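Local coordinates for solute Binding Protein, BlMnBP1 in complex with mannotriose (Bifidobacterium, PDB 6FUV), which binds manno-oligosaccharides such as beta-mannotriose and probably delivers them to an ABC transporter for uptake by the bacterium, at residues D130-G135 with L266-V271; V136-K141 with Q285-P290; Y175-E180 with T247-S252; A179-M184 with K394-V399. One frame throughout, in Å; residues are numbered along the deposited sequence.

Interaction 1: residues D130-G135 with L266-V271. With BMA (beta-D-mannopyranose), chain B; BMA (beta-D-mannopyranose), chain C.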
# COMPACT_ATOMS: atom_id res chain seq x y z
N ASP A 130 5.09 -8.26 0.99
CA ASP A 130 4.62 -8.86 -0.25
C ASP A 130 4.39 -7.78 -1.30
O ASP A 130 4.53 -6.59 -1.02
CB ASP A 130 3.35 -9.66 -0.03
CG ASP A 130 2.24 -8.89 0.57
OD1 ASP A 130 1.98 -7.75 0.13
OD2 ASP A 130 1.57 -9.45 1.48
N GLY A 131 4.10 -8.24 -2.53
CA GLY A 131 3.77 -7.35 -3.61
C GLY A 131 2.31 -6.94 -3.54
O GLY A 131 1.42 -7.74 -3.25
N GLN A 132 2.05 -5.66 -3.84
CA GLN A 132 0.70 -5.14 -3.72
C GLN A 132 0.27 -4.44 -5.00
O GLN A 132 1.09 -3.87 -5.75
CB GLN A 132 0.58 -4.18 -2.52
CG GLN A 132 0.36 -4.91 -1.19
CD GLN A 132 -0.93 -5.70 -1.14
OE1 GLN A 132 -1.97 -5.20 -1.46
NE2 GLN A 132 -0.85 -6.94 -0.73
N THR A 133 -1.03 -4.51 -5.23
CA THR A 133 -1.72 -3.64 -6.16
C THR A 133 -2.81 -2.90 -5.40
O THR A 133 -3.19 -3.27 -4.29
CB THR A 133 -2.37 -4.40 -7.32
OG1 THR A 133 -3.32 -5.35 -6.81
CG2 THR A 133 -1.37 -5.13 -8.15
N SER A 134 -3.39 -1.87 -6.02
CA SER A 134 -4.57 -1.19 -5.49
C SER A 134 -5.73 -1.31 -6.46
O SER A 134 -5.57 -1.15 -7.67
CB SER A 134 -4.25 0.31 -5.28
OG SER A 134 -3.04 0.41 -4.58
N GLY A 135 -6.89 -1.50 -5.91
CA GLY A 135 -8.09 -1.75 -6.70
C GLY A 135 -9.35 -1.31 -5.98
O GLY A 135 -9.34 -0.30 -5.27
N LEU A 266 -9.41 0.22 -1.96
CA LEU A 266 -8.33 -0.30 -1.13
C LEU A 266 -7.46 -1.26 -1.94
O LEU A 266 -7.88 -1.78 -2.97
CB LEU A 266 -8.89 -1.04 0.09
CG LEU A 266 -9.72 -0.22 1.09
CD1 LEU A 266 -10.62 -1.08 2.02
CD2 LEU A 266 -8.75 0.58 1.91
N GLY A 267 -6.25 -1.53 -1.42
CA GLY A 267 -5.36 -2.49 -2.06
C GLY A 267 -5.76 -3.94 -1.81
O GLY A 267 -6.66 -4.23 -1.01
N ALA A 268 -5.04 -4.83 -2.51
CA ALA A 268 -5.37 -6.25 -2.45
C ALA A 268 -5.16 -6.80 -1.06
O ALA A 268 -5.77 -7.82 -0.72
CB ALA A 268 -4.50 -7.01 -3.42
N TRP A 269 -4.29 -6.17 -0.26
CA TRP A 269 -4.05 -6.64 1.10
C TRP A 269 -5.33 -6.64 1.89
O TRP A 269 -5.46 -7.42 2.82
CB TRP A 269 -3.00 -5.74 1.75
CG TRP A 269 -3.47 -4.35 1.84
CD1 TRP A 269 -3.26 -3.36 0.94
CD2 TRP A 269 -4.32 -3.79 2.85
NE1 TRP A 269 -3.88 -2.20 1.35
CE2 TRP A 269 -4.55 -2.44 2.51
CE3 TRP A 269 -4.89 -4.29 4.02
CZ2 TRP A 269 -5.32 -1.57 3.31
CZ3 TRP A 269 -5.66 -3.45 4.79
CH2 TRP A 269 -5.89 -2.11 4.42
N ALA A 270 -6.28 -5.80 1.55
CA ALA A 270 -7.52 -5.70 2.29
C ALA A 270 -8.52 -6.83 2.01
O ALA A 270 -9.45 -7.02 2.81
CB ALA A 270 -8.23 -4.39 1.99
N VAL A 271 -8.34 -7.61 0.95
CA VAL A 271 -9.40 -8.54 0.56
C VAL A 271 -9.48 -9.68 1.57
O VAL A 271 -10.55 -9.93 2.12
CB VAL A 271 -9.19 -9.05 -0.87
CG1 VAL A 271 -10.30 -10.05 -1.27
CG2 VAL A 271 -9.16 -7.88 -1.87
C1 BMA B . -3.42 -0.93 7.31
C2 BMA B . -2.78 0.46 7.05
C3 BMA B . -2.48 0.59 5.62
C4 BMA B . -1.71 -0.62 5.04
C5 BMA B . -2.37 -1.94 5.42
C6 BMA B . -1.48 -3.14 5.10
O2 BMA B . -1.56 0.59 7.72
O3 BMA B . -1.77 1.80 5.44
O4 BMA B . -1.70 -0.49 3.58
O5 BMA B . -2.58 -1.94 6.87
O6 BMA B . -0.18 -2.95 5.75
C1 BMA C . -0.40 -0.30 3.02
C2 BMA C . -0.40 -0.80 1.59
C3 BMA C . 0.94 -0.50 0.88
C4 BMA C . 1.30 1.00 1.13
C5 BMA C . 1.27 1.30 2.61
C6 BMA C . 1.65 2.74 2.93
O2 BMA C . -1.45 -0.11 0.88
O3 BMA C . 0.96 -0.80 -0.53
O4 BMA C . 2.56 1.29 0.65
O5 BMA C . -0.05 1.07 3.08
O6 BMA C . 0.64 3.59 2.45
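This is a buried backbone and side-chain contact beside the mannotriose site, where the end of strand 123-132 and the link to strand 135-139 meet the turn before helix 270-275. Ser134 and Gly267 form a single beta bridge. Ala268 N donates to Thr133 O at 3.0 Å, and Gly135 N to Leu266 O at 3.1 Å. Gly267 to Ala270 is a type I beta turn.

The Gln132 side chain crosses Trp269 at about a right angle, its amide plane turned 63° from the ring. Its OE1 accepts from Trp269 N at 2.8 Å, a bent bond of 131°, and lies at the indole edge, 3.3 Å from Trp269 CD1. Its NE2 donates to Asp130 OD1 at 3.1 Å, so both ends of the amide are held. With chi1 at 61°, Trp269 turns one ring face to the chain B mannose, whose C5 lies 3.4 Å above the ring plane. Ala270 CB lies against the opposite face. With an alanine here, the chain B mannose is likely to lose the ring its C5 packs on, and Gln132 OE1 the indole edge beside it. The chemistry implies a sugar-binding ring whose backbone N is fixed by a glutamine held at both ends.

Interaction 2: residues V136-K141 with Q285-P290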
# COMPACT_ATOMS: atom_id res chain seq x y z
N VAL A 136 -10.41 -2.11 -6.09
CA VAL A 136 -11.64 -1.90 -5.34
C VAL A 136 -12.11 -3.24 -4.76
O VAL A 136 -12.31 -4.21 -5.50
CB VAL A 136 -12.77 -1.30 -6.18
CG1 VAL A 136 -13.98 -1.03 -5.37
CG2 VAL A 136 -12.30 -0.02 -6.86
N VAL A 137 -12.33 -3.24 -3.43
CA VAL A 137 -12.99 -4.36 -2.76
C VAL A 137 -14.49 -4.15 -2.91
O VAL A 137 -14.97 -3.05 -2.77
CB VAL A 137 -12.59 -4.45 -1.27
CG1 VAL A 137 -13.34 -5.58 -0.60
CG2 VAL A 137 -11.09 -4.63 -1.10
N TYR A 138 -15.23 -5.20 -3.24
CA TYR A 138 -16.66 -5.05 -3.50
C TYR A 138 -17.38 -6.34 -3.15
O TYR A 138 -16.80 -7.42 -3.16
CB TYR A 138 -16.93 -4.68 -4.99
CG TYR A 138 -16.76 -5.84 -5.99
CD1 TYR A 138 -15.51 -6.19 -6.47
CD2 TYR A 138 -17.83 -6.58 -6.42
CE1 TYR A 138 -15.33 -7.21 -7.33
CE2 TYR A 138 -17.66 -7.64 -7.31
CZ TYR A 138 -16.40 -7.94 -7.78
OH TYR A 138 -16.20 -9.02 -8.67
N ASN A 139 -18.64 -6.19 -2.77
CA ASN A 139 -19.49 -7.32 -2.42
C ASN A 139 -20.24 -7.74 -3.69
O ASN A 139 -21.11 -7.01 -4.17
CB ASN A 139 -20.45 -6.98 -1.28
CG ASN A 139 -21.14 -8.25 -0.71
OD1 ASN A 139 -21.86 -8.91 -1.43
ND2 ASN A 139 -20.86 -8.61 0.54
N ALA A 140 -19.89 -8.89 -4.24
CA ALA A 140 -20.52 -9.40 -5.46
C ALA A 140 -22.01 -9.70 -5.26
O ALA A 140 -22.83 -9.45 -6.15
CB ALA A 140 -19.77 -10.65 -5.91
N LYS A 141 -22.40 -10.24 -4.11
CA LYS A 141 -23.83 -10.43 -3.86
C LYS A 141 -24.61 -9.11 -3.97
O LYS A 141 -25.62 -9.01 -4.67
CB LYS A 141 -24.01 -11.07 -2.49
CG LYS A 141 -25.46 -11.29 -2.07
CD LYS A 141 -25.50 -11.84 -0.64
CE LYS A 141 -26.89 -12.31 -0.24
NZ LYS A 141 -27.81 -11.17 0.05
N GLN A 285 -14.95 -9.64 -3.08
CA GLN A 285 -14.15 -9.79 -4.28
C GLN A 285 -13.28 -8.55 -4.46
O GLN A 285 -13.37 -7.58 -3.73
CB GLN A 285 -15.04 -9.97 -5.51
CG GLN A 285 -15.89 -11.21 -5.45
CD GLN A 285 -15.10 -12.45 -5.68
OE1 GLN A 285 -14.21 -12.48 -6.51
NE2 GLN A 285 -15.40 -13.50 -4.92
N TYR A 286 -12.46 -8.59 -5.49
CA TYR A 286 -11.48 -7.55 -5.75
C TYR A 286 -11.49 -7.23 -7.23
O TYR A 286 -11.28 -8.12 -8.03
CB TYR A 286 -10.11 -8.03 -5.29
CG TYR A 286 -8.99 -7.03 -5.42
CD1 TYR A 286 -9.08 -5.79 -4.85
CD2 TYR A 286 -7.85 -7.34 -6.11
CE1 TYR A 286 -8.05 -4.89 -4.95
CE2 TYR A 286 -6.83 -6.46 -6.25
CZ TYR A 286 -6.91 -5.24 -5.65
OH TYR A 286 -5.89 -4.35 -5.82
N MET A 287 -11.74 -5.98 -7.57
CA MET A 287 -11.74 -5.53 -8.95
C MET A 287 -10.69 -4.47 -9.23
O MET A 287 -10.28 -3.71 -8.34
CB MET A 287 -13.11 -4.98 -9.36
CG MET A 287 -13.70 -4.00 -8.48
SD MET A 287 -15.20 -3.23 -9.19
CE MET A 287 -14.39 -2.06 -10.18
N PRO A 288 -10.28 -4.38 -10.49
CA PRO A 288 -9.39 -3.29 -10.89
C PRO A 288 -10.07 -1.96 -10.67
O PRO A 288 -11.29 -1.84 -10.74
CB PRO A 288 -9.15 -3.56 -12.37
CG PRO A 288 -9.29 -5.05 -12.45
CD PRO A 288 -10.43 -5.37 -11.56
N PHE A 289 -9.28 -0.97 -10.30
CA PHE A 289 -9.83 0.36 -10.19
C PHE A 289 -10.39 0.72 -11.56
O PHE A 289 -9.76 0.46 -12.59
CB PHE A 289 -8.75 1.35 -9.70
CG PHE A 289 -9.29 2.75 -9.51
CD1 PHE A 289 -9.83 3.14 -8.32
CD2 PHE A 289 -9.24 3.66 -10.49
CE1 PHE A 289 -10.32 4.36 -8.14
CE2 PHE A 289 -9.78 4.91 -10.30
CZ PHE A 289 -10.29 5.23 -9.13
N PRO A 290 -11.58 1.31 -11.61
CA PRO A 290 -12.25 1.49 -12.91
C PRO A 290 -11.71 2.64 -13.75
O PRO A 290 -12.37 3.71 -14.02
CB PRO A 290 -13.69 1.71 -12.49
CG PRO A 290 -13.58 2.44 -11.21
CD PRO A 290 -12.34 1.95 -10.52
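The contact belongs to the four-stranded mixed sheet of one lobe of the solute-binding protein fold. Strand 135-139 runs antiparallel to the outermost strand 284-288. Val136 and Met287 form a hydrogen-bonded pair, with Val136 N to Met287 O and Met287 N to Val136 O both at 2.8 Å. The second of these is nearly straight, at 177°. Val137 and Tyr286 form the non-hydrogen-bonded pair that follows. Tyr138 and Gln285 are hydrogen-bonded again, and Gln285 N reaches Tyr138 O at 2.9 Å.

Val136, Tyr138, Gln285 and Met287 share one face of the sheet. With chi1 at 74° the Tyr138 ring leans over the neighbouring strand. Gln285 CB lies over one face of this ring, 3.3 Å from Tyr138 CE1. Met287 crosses the tyrosine at about a right angle and makes an oblique Met-aromatic contact, its SD 4.5 Å from the ring centroid. A serine in place of Tyr138 would probably open a gap beside Gln285 and leave Met287 SD without its aromatic partner. The amide of Gln285 leads away, to Asp282 and His356.

Val137 and Tyr286 lie on the other face, where Val271 of helix 270-275 packs on both. Tyr286 OH is hydrogen-bonded to Thr133. Asn139 is the N-cap of helix 140-145, its OD1 accepting from Val142 N. At the other end of the pairing, Val136 CG2 lies 4.2 Å from Pro290 CD and also meets Phe289 CD1 at 4.3 Å.

Interaction 3: residues Y175-E180 with T247-S252. With BMA (beta-D-mannopyranose), chain D.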
# COMPACT_ATOMS: atom_id res chain seq x y z
N TYR A 175 -17.90 3.32 0.92
CA TYR A 175 -17.53 3.74 2.26
C TYR A 175 -16.15 4.40 2.20
O TYR A 175 -15.21 3.82 1.67
CB TYR A 175 -17.54 2.51 3.19
CG TYR A 175 -17.55 2.80 4.68
CD1 TYR A 175 -18.73 3.17 5.33
CD2 TYR A 175 -16.41 2.67 5.44
CE1 TYR A 175 -18.74 3.47 6.72
CE2 TYR A 175 -16.42 2.95 6.79
CZ TYR A 175 -17.57 3.34 7.43
OH TYR A 175 -17.54 3.58 8.77
N THR A 176 -16.05 5.61 2.70
CA THR A 176 -14.82 6.38 2.51
C THR A 176 -13.74 6.04 3.53
O THR A 176 -12.56 6.21 3.25
CB THR A 176 -15.11 7.87 2.62
OG1 THR A 176 -15.51 8.17 3.97
CG2 THR A 176 -16.15 8.36 1.67
N ASN A 177 -14.11 5.59 4.71
CA ASN A 177 -13.18 5.55 5.84
C ASN A 177 -12.40 6.86 5.99
O ASN A 177 -11.23 6.90 6.39
CB ASN A 177 -12.25 4.37 5.73
CG ASN A 177 -12.87 3.10 6.20
OD1 ASN A 177 -13.11 2.91 7.40
ND2 ASN A 177 -13.16 2.20 5.26
N PHE A 178 -13.07 7.95 5.70
CA PHE A 178 -12.56 9.28 5.97
C PHE A 178 -11.78 9.41 7.27
O PHE A 178 -10.75 10.07 7.27
CB PHE A 178 -13.76 10.25 5.92
CG PHE A 178 -13.49 11.64 6.39
CD1 PHE A 178 -13.59 11.96 7.76
CD2 PHE A 178 -13.25 12.66 5.49
CE1 PHE A 178 -13.36 13.26 8.19
CE2 PHE A 178 -13.01 13.99 5.96
CZ PHE A 178 -13.06 14.25 7.29
N ALA A 179 -12.27 8.81 8.36
CA ALA A 179 -11.63 9.01 9.66
C ALA A 179 -10.27 8.34 9.76
O ALA A 179 -9.53 8.62 10.70
CB ALA A 179 -12.51 8.50 10.78
N GLU A 180 -9.90 7.48 8.83
CA GLU A 180 -8.56 6.90 8.80
C GLU A 180 -7.77 7.66 7.76
O GLU A 180 -8.06 7.60 6.57
CB GLU A 180 -8.61 5.41 8.50
CG GLU A 180 -9.29 4.60 9.53
CD GLU A 180 -8.50 4.42 10.82
OE1 GLU A 180 -7.28 4.50 10.77
OE2 GLU A 180 -9.12 4.19 11.89
N THR A 247 -16.70 7.46 10.43
CA THR A 247 -16.40 6.17 9.84
C THR A 247 -15.53 5.37 10.78
O THR A 247 -14.72 5.91 11.51
CB THR A 247 -15.70 6.32 8.50
OG1 THR A 247 -14.40 6.92 8.67
CG2 THR A 247 -16.57 7.12 7.57
N ASP A 248 -15.69 4.05 10.76
CA ASP A 248 -14.87 3.15 11.56
C ASP A 248 -14.31 2.01 10.71
O ASP A 248 -15.07 1.22 10.15
CB ASP A 248 -15.69 2.59 12.70
CG ASP A 248 -14.88 1.75 13.63
OD1 ASP A 248 -13.99 2.31 14.33
OD2 ASP A 248 -15.12 0.53 13.64
N TRP A 249 -12.99 1.85 10.77
CA TRP A 249 -12.29 0.89 9.93
C TRP A 249 -12.61 -0.54 10.31
O TRP A 249 -12.97 -1.34 9.45
CB TRP A 249 -10.79 1.12 10.05
CG TRP A 249 -9.93 0.04 9.54
CD1 TRP A 249 -9.05 -0.66 10.27
CD2 TRP A 249 -9.88 -0.52 8.21
NE1 TRP A 249 -8.44 -1.59 9.50
CE2 TRP A 249 -8.95 -1.54 8.23
CE3 TRP A 249 -10.55 -0.25 7.02
CZ2 TRP A 249 -8.63 -2.29 7.09
CZ3 TRP A 249 -10.23 -0.94 5.91
CH2 TRP A 249 -9.29 -1.97 5.94
N GLU A 250 -12.40 -0.91 11.58
CA GLU A 250 -12.54 -2.33 11.93
C GLU A 250 -13.95 -2.84 11.66
O GLU A 250 -14.14 -3.98 11.20
CB GLU A 250 -12.20 -2.57 13.39
CG GLU A 250 -10.76 -2.31 13.80
CD GLU A 250 -9.75 -3.17 13.08
OE1 GLU A 250 -10.11 -4.23 12.56
OE2 GLU A 250 -8.57 -2.78 13.10
N SER A 251 -14.96 -2.03 11.97
CA SER A 251 -16.33 -2.46 11.70
C SER A 251 -16.66 -2.47 10.20
O SER A 251 -17.53 -3.23 9.79
CB SER A 251 -17.28 -1.58 12.49
OG SER A 251 -17.36 -0.28 12.00
N SER A 252 -15.95 -1.69 9.38
CA SER A 252 -16.22 -1.67 7.94
C SER A 252 -15.89 -3.00 7.29
O SER A 252 -16.52 -3.38 6.29
CB SER A 252 -15.46 -0.53 7.28
OG SER A 252 -14.13 -0.82 6.96
C1 BMA D . -5.55 -3.48 11.29
C2 BMA D . -5.44 -4.05 9.88
C3 BMA D . -4.28 -3.33 9.15
C4 BMA D . -4.55 -1.81 9.16
C5 BMA D . -4.82 -1.32 10.60
C6 BMA D . -5.21 0.18 10.67
O1 BMA D . -6.59 -4.11 11.90
O2 BMA D . -6.63 -3.77 9.12
O3 BMA D . -4.09 -3.88 7.86
O4 BMA D . -3.44 -1.02 8.71
O5 BMA D . -5.86 -2.12 11.21
O6 BMA D . -5.19 0.61 12.02
O HOH W 1 -18.47 1.24 9.92
O HOH W 2 -12.66 5.17 9.00
O HOH W 3 -11.62 4.29 11.85
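Tyr175 OH is gripped by Asp248 N, which donates to it at 2.8 Å from the ring edge, and by a water that links it to Ser251 OG. Ser252 CB lies 3.6 Å from Tyr175 CE2.

Tyr175 and Thr247 lie side by side, their side chains running opposite ways. Thr247 OG1 stands between its backbone N and carbonyl carbon (chi1 65°), which aims it at the turn of 177-180. There it accepts from Ala179 N at 2.9 Å, and the Ala179 methyl packs on it. A second water, doubtfully close to Thr247 OG1, donates to Asn177 OD1.

The contact ties the loop after strand 172-174 to the start of helix 249-257. Asp248 is the N-cap of that helix. Its OD2 takes both Ser251 N and Ser251 OG, the hydroxyl on its anti lone pair. In the loop, Thr176 OG1 accepts from Phe178 N in an ST turn and is also hydrogen-bonded to Glu241.

Asn177 ND2 lies at the edge of the Trp249 ring, and Glu180 CG packs on Trp249 CB at 3.8 Å. A third water accepts from Trp249 N and lies close to Glu180 OE2. Trp249 NE1 forks its hydrogen bond to the chain D mannose, reaching O2 at 2.9 Å and O5 at 3.1 Å. The O1 of that sugar donates to Glu250 OE2 at 2.7 Å.

Interaction 4: residues A179-M184 with K394-V399. With BMA (beta-D-mannopyranose), chain B; BMA (beta-D-mannopyranose), chain D.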
# COMPACT_ATOMS: atom_id res chain seq x y z
N ALA A 179 -12.27 8.81 8.36
CA ALA A 179 -11.63 9.01 9.66
C ALA A 179 -10.27 8.34 9.76
O ALA A 179 -9.53 8.62 10.70
CB ALA A 179 -12.51 8.50 10.78
N GLU A 180 -9.90 7.48 8.83
CA GLU A 180 -8.56 6.90 8.80
C GLU A 180 -7.77 7.66 7.76
O GLU A 180 -8.06 7.60 6.57
CB GLU A 180 -8.61 5.41 8.50
CG GLU A 180 -9.29 4.60 9.53
CD GLU A 180 -8.50 4.42 10.82
OE1 GLU A 180 -7.28 4.50 10.77
OE2 GLU A 180 -9.12 4.19 11.89
N GLU A 181 -6.75 8.38 8.20
CA GLU A 181 -5.95 9.15 7.27
C GLU A 181 -5.27 8.24 6.24
O GLU A 181 -5.19 8.58 5.07
CB GLU A 181 -4.92 9.99 8.03
CG GLU A 181 -4.50 11.24 7.23
CD GLU A 181 -3.20 11.93 7.74
OE1 GLU A 181 -2.39 12.39 6.88
OE2 GLU A 181 -3.02 12.00 8.99
N TRP A 182 -4.69 7.13 6.68
CA TRP A 182 -4.07 6.20 5.75
C TRP A 182 -5.07 5.72 4.70
O TRP A 182 -4.73 5.54 3.54
CB TRP A 182 -3.43 5.00 6.50
CG TRP A 182 -4.36 4.13 7.28
CD1 TRP A 182 -4.59 4.18 8.61
CD2 TRP A 182 -5.23 3.15 6.76
NE1 TRP A 182 -5.51 3.25 8.96
CE2 TRP A 182 -5.93 2.61 7.83
CE3 TRP A 182 -5.46 2.64 5.49
CZ2 TRP A 182 -6.91 1.63 7.66
CZ3 TRP A 182 -6.40 1.65 5.33
CH2 TRP A 182 -7.12 1.16 6.41
N ALA A 183 -6.32 5.52 5.11
CA ALA A 183 -7.31 5.02 4.16
C ALA A 183 -7.60 6.09 3.12
O ALA A 183 -7.82 5.79 1.95
CB ALA A 183 -8.59 4.62 4.90
N MET A 184 -7.59 7.35 3.53
CA MET A 184 -7.76 8.42 2.56
C MET A 184 -6.51 8.60 1.71
O MET A 184 -6.60 8.78 0.50
CB MET A 184 -8.13 9.71 3.27
CG MET A 184 -9.54 9.69 3.88
SD MET A 184 -10.83 10.46 2.88
CE MET A 184 -11.21 9.07 1.81
N LYS A 394 -5.15 16.02 2.67
CA LYS A 394 -5.55 16.56 1.37
C LYS A 394 -6.71 15.79 0.74
O LYS A 394 -7.53 16.37 -0.01
CB LYS A 394 -4.37 16.57 0.43
CG LYS A 394 -3.87 15.22 0.02
CD LYS A 394 -2.85 15.28 -1.16
CE LYS A 394 -2.46 13.92 -1.64
NZ LYS A 394 -1.57 13.20 -0.77
N ILE A 395 -6.81 14.48 1.01
CA ILE A 395 -7.90 13.67 0.49
C ILE A 395 -9.18 13.91 1.29
O ILE A 395 -10.29 14.00 0.72
CB ILE A 395 -7.49 12.19 0.51
CG1 ILE A 395 -6.12 11.99 -0.17
CG2 ILE A 395 -8.53 11.34 -0.16
CD1 ILE A 395 -6.12 12.40 -1.55
N GLN A 396 -9.04 14.04 2.61
CA GLN A 396 -10.18 14.37 3.45
C GLN A 396 -10.79 15.68 2.97
O GLN A 396 -12.00 15.82 2.91
CB GLN A 396 -9.73 14.44 4.91
CG GLN A 396 -9.54 13.08 5.59
CD GLN A 396 -8.72 13.13 6.84
OE1 GLN A 396 -7.89 14.03 7.01
NE2 GLN A 396 -8.93 12.14 7.75
N ASP A 397 -9.95 16.62 2.57
CA ASP A 397 -10.46 17.92 2.13
C ASP A 397 -11.38 17.77 0.91
O ASP A 397 -12.34 18.53 0.76
CB ASP A 397 -9.31 18.90 1.82
CG ASP A 397 -8.61 19.42 3.08
OD1 ASP A 397 -9.17 19.34 4.20
OD2 ASP A 397 -7.48 19.90 2.97
N ILE A 398 -11.08 16.82 0.03
CA ILE A 398 -11.95 16.57 -1.13
C ILE A 398 -13.32 16.12 -0.65
O ILE A 398 -14.34 16.60 -1.14
CB ILE A 398 -11.31 15.54 -2.08
CG1 ILE A 398 -10.08 16.10 -2.77
CG2 ILE A 398 -12.34 15.09 -3.12
CD1 ILE A 398 -9.26 15.12 -3.47
N VAL A 399 -13.35 15.16 0.29
CA VAL A 399 -14.62 14.65 0.81
C VAL A 399 -15.45 15.81 1.36
O VAL A 399 -16.64 15.96 1.06
CB VAL A 399 -14.33 13.59 1.89
CG1 VAL A 399 -15.62 13.19 2.57
CG2 VAL A 399 -13.60 12.36 1.33
C1 BMA B . -3.42 -0.93 7.31
C2 BMA B . -2.78 0.46 7.05
C3 BMA B . -2.48 0.59 5.62
C4 BMA B . -1.71 -0.62 5.04
C5 BMA B . -2.37 -1.94 5.42
C6 BMA B . -1.48 -3.14 5.10
O2 BMA B . -1.56 0.59 7.72
O3 BMA B . -1.77 1.80 5.44
O4 BMA B . -1.70 -0.49 3.58
O5 BMA B . -2.58 -1.94 6.87
O6 BMA B . -0.18 -2.95 5.75
C1 BMA D . -5.55 -3.48 11.29
C2 BMA D . -5.44 -4.05 9.88
C3 BMA D . -4.28 -3.33 9.15
C4 BMA D . -4.55 -1.81 9.16
C5 BMA D . -4.82 -1.32 10.60
C6 BMA D . -5.21 0.18 10.67
O1 BMA D . -6.59 -4.11 11.90
O2 BMA D . -6.63 -3.77 9.12
O3 BMA D . -4.09 -3.88 7.86
O4 BMA D . -3.44 -1.02 8.71
O5 BMA D . -5.86 -2.12 11.21
O6 BMA D . -5.19 0.61 12.02
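Two helices pack here, the short helix 181-185 that carries a wall of the mannotriose site and helix 393-404 behind it. The contact is mostly apolar and centres on Met184. Its CB meets Ile395 CB at 3.8 Å. Ile395 CG2 also lies against the Met184 backbone, 3.3 Å from Met184 O. Met184 is modelled in two conformations, so the contacts farther along its chain are doubtful. In one of them the chain bends at both chi2 and chi3, and Met184 SD comes within 3.7 Å of Val399 CG2. In the same conformation Met184 CG is near Gln396 CG. The polar end of Gln396 runs on to the Phe178 carbonyl, while Glu181 OE1 accepts from Gly392 N.

Trp182 points to the sugar instead. The chain B mannose lies over one face of its ring, C2 above the centre, 3.6 Å from the plane. Glu180 CB and Ala183 CB lie against the opposite face. Glu180 OE1 takes a weak bond from Trp182 NE1. Helix 181-185 therefore sits between the sugar and helix 393-404, and the latter is backed by helices 223-236 and 409-426 through Ile395 and Ile398.

All four contacts are mainly buried, but their chemistry follows their place. Interaction 1 lies nearest the centre of the chain and mixes backbone bonds with a sugar platform. Interaction 2 is regular sheet pairing farther out, and the two touch through the hydroxyl of Tyr286. Interaction 3 is partly water-mediated, with exposed residues at its margin. Interaction 4 has no hydrogen bond across its segments. It shares Ala179 and Glu180 with interaction 3, and the two lie side by side. Trp269, Trp249 and Trp182, from interactions 1, 3 and 4, touch one another around the bound mannotriose.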